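Alpha-1,2-Mannosidase (Trichoderma reesei, PDB 1HCU) probably trims alpha-1,2-linked mannose residues from N-linked high-mannose glycans as a calcium-dependent family 47 glycosyl hydrolase. Local coordinates at residues N28-F33 with G55-D60. Residues are numbered along the deposited sequence; the frame is centred on the assembly and turned at random.
Sequences NAYHHF and GSSAID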
loop_
_atom_site.group_PDB
_atom_site.type_symbol
_atom_site.label_atom_id
_atom_site.label_comp_id
_atom_site.label_asym_id
_atom_site.label_seq_id
_atom_site.Cartn_x
_atom_site.Cartn_y
_atom_site.Cartn_z
ATOM N N ASN A 28 6.923 14.768 -15.859
ATOM C CA ASN A 28 6.834 15.769 -16.924
ATOM C C ASN A 28 5.438 15.736 -17.540
ATOM O O ASN A 28 4.770 16.767 -17.677
ATOM C CB ASN A 28 7.856 15.484 -18.032
ATOM C CG ASN A 28 9.294 15.691 -17.588
ATOM O OD1 ASN A 28 10.225 15.320 -18.300
ATOM N ND2 ASN A 28 9.483 16.293 -16.425
ATOM N N ALA A 29 5.007 14.538 -17.916
ATOM C CA ALA A 29 3.703 14.371 -18.522
ATOM C C ALA A 29 2.607 14.826 -17.560
ATOM O O ALA A 29 1.694 15.555 -17.955
ATOM C CB ALA A 29 3.496 12.921 -18.923
ATOM N N TYR A 30 2.688 14.406 -16.300
ATOM C CA TYR A 30 1.670 14.801 -15.330
ATOM C C TYR A 30 1.661 16.306 -15.095
ATOM O O TYR A 30 0.605 16.931 -15.048
ATOM C CB TYR A 30 1.875 14.075 -13.988
ATOM C CG TYR A 30 1.100 14.703 -12.848
ATOM C CD1 TYR A 30 1.723 15.559 -11.939
ATOM C CD2 TYR A 30 -0.276 14.512 -12.727
ATOM C CE1 TYR A 30 0.995 16.216 -10.941
ATOM C CE2 TYR A 30 -1.014 15.167 -11.731
ATOM C CZ TYR A 30 -0.373 16.018 -10.849
ATOM O OH TYR A 30 -1.098 16.695 -9.897
ATOM N N HIS A 31 2.848 16.880 -14.952
ATOM C CA HIS A 31 2.981 18.310 -14.706
ATOM C C HIS A 31 2.422 19.145 -15.847
ATOM O O HIS A 31 1.778 20.168 -15.623
ATOM C CB HIS A 31 4.454 18.669 -14.500
ATOM C CG HIS A 31 4.681 20.106 -14.148
ATOM N ND1 HIS A 31 5.901 20.726 -14.309
ATOM C CD2 HIS A 31 3.851 21.041 -13.628
ATOM C CE1 HIS A 31 5.811 21.982 -13.906
ATOM N NE2 HIS A 31 4.577 22.199 -13.489
ATOM N N HIS A 32 2.658 18.692 -17.071
ATOM C CA HIS A 32 2.212 19.426 -18.242
ATOM C C HIS A 32 0.754 19.253 -18.660
ATOM O O HIS A 32 0.141 20.203 -19.145
ATOM C CB HIS A 32 3.120 19.091 -19.430
ATOM C CG HIS A 32 2.933 20.001 -20.603
ATOM N ND1 HIS A 32 1.760 20.052 -21.328
ATOM C CD2 HIS A 32 3.760 20.916 -21.161
ATOM C CE1 HIS A 32 1.874 20.960 -22.281
ATOM N NE2 HIS A 32 3.078 21.498 -22.202
ATOM N N PHE A 33 0.186 18.066 -18.469
ATOM C CA PHE A 33 -1.191 17.843 -18.894
ATOM C C PHE A 33 -2.265 17.689 -17.814
ATOM O O PHE A 33 -3.457 17.839 -18.107
ATOM C CB PHE A 33 -1.266 16.620 -19.813
ATOM C CG PHE A 33 -0.443 16.732 -21.065
ATOM C CD1 PHE A 33 0.805 16.123 -21.152
ATOM C CD2 PHE A 33 -0.934 17.405 -22.178
ATOM C CE1 PHE A 33 1.549 16.176 -22.337
ATOM C CE2 PHE A 33 -0.203 17.466 -23.361
ATOM C CZ PHE A 33 1.041 16.849 -23.441
ATOM N N GLY A 55 -4.977 17.306 -5.859
ATOM C CA GLY A 55 -3.667 17.134 -6.471
ATOM C C GLY A 55 -2.974 15.862 -6.017
ATOM O O GLY A 55 -1.788 15.863 -5.677
ATOM N N SER A 56 -3.730 14.773 -6.029
ATOM C CA SER A 56 -3.265 13.462 -5.615
ATOM C C SER A 56 -1.847 13.084 -6.082
ATOM O O SER A 56 -0.954 12.886 -5.254
ATOM C CB SER A 56 -4.277 12.412 -6.100
ATOM O OG SER A 56 -4.022 11.145 -5.530
ATOM N N SER A 57 -1.636 12.991 -7.394
ATOM C CA SER A 57 -0.323 12.623 -7.926
ATOM C C SER A 57 0.830 13.507 -7.446
ATOM O O SER A 57 1.940 13.020 -7.247
ATOM C CB SER A 57 -0.344 12.608 -9.461
ATOM O OG SER A 57 -1.163 11.561 -9.949
ATOM N N ALA A 58 0.583 14.799 -7.262
ATOM C CA ALA A 58 1.656 15.691 -6.808
ATOM C C ALA A 58 2.089 15.394 -5.373
ATOM O O ALA A 58 3.278 15.372 -5.075
ATOM C CB ALA A 58 1.220 17.158 -6.930
ATOM N N ILE A 59 1.124 15.155 -4.489
ATOM C CA ILE A 59 1.427 14.871 -3.086
ATOM C C ILE A 59 2.001 13.467 -2.897
ATOM O O ILE A 59 2.963 13.266 -2.154
ATOM C CB ILE A 59 0.162 15.020 -2.212
ATOM C CG1 ILE A 59 -0.450 16.413 -2.416
ATOM C CG2 ILE A 59 0.505 14.798 -0.744
ATOM C CD1 ILE A 59 0.493 17.564 -2.081
ATOM N N ASP A 60 1.402 12.503 -3.585
ATOM C CA ASP A 60 1.832 11.117 -3.512
ATOM C C ASP A 60 3.257 10.907 -4.047
ATOM O O ASP A 60 3.980 10.046 -3.553
ATOM C CB ASP A 60 0.840 10.245 -4.285
ATOM C CG ASP A 60 0.243 9.140 -3.433
ATOM O OD1 ASP A 60 0.342 9.232 -2.189
ATOM O OD2 ASP A 60 -0.335 8.185 -4.004
#
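The backbones come nearest at Tyr30, in the last turns of helix 13-33, and Ser57, in the first turn of helix 56-67; their CA atoms are 8.0 Å apart, and no hydrogen bond crosses between the segments. Gly55 takes the N-cap position of the second helix, where Asp38 OD1 accepts hydrogen bonds from Gly55 N and Ser56 N. Gly55 O in turn accepts a hydrogen bond from Ile59 N at 3.2 Å. The positive phi of Gly55 (94°) belongs to a backbone in which a CB would collide with the carbonyl O of the preceding residue.

The Tyr30 ring leaves its helix toward Ser57 and Ala58 because chi1 (165°) sets CG anti to the backbone N. Ser57 CB sits over one face, 3.7 Å from the centroid of the Tyr30 ring and 20° off the normal, the geometry of a CH-pi contact. This CB stands 3.5 Å above the ring plane, offset toward the rim, and its nearest ring atom is Tyr30 CE2. At the phenol end, Ala58 CB lies 3.8 Å from Tyr30 OH and 4.1 Å from Tyr30 CE1.

Glycosyl hydrolase family 47 enzymes have an (alpha/alpha)7 barrel, and here a buried contact joins two of the protein's helices, away from the annotated sites; the intervening link includes the short strands 39-41 and 46-48. Polar ends are satisfied from that link: Tyr30 OH hydrogen-bonds to His37 O, and Ser57 OG to Asp38 O. Phe454 of helix 451-465 touches both Tyr30 and Ser57, while Leu40 of strand 39-41 also packs against the tyrosine side chain. Replacing Tyr30 with an alanine would probably open a gap beside Ser57 CB and Ala58 CB and deprive His37 O of its hydroxyl partner.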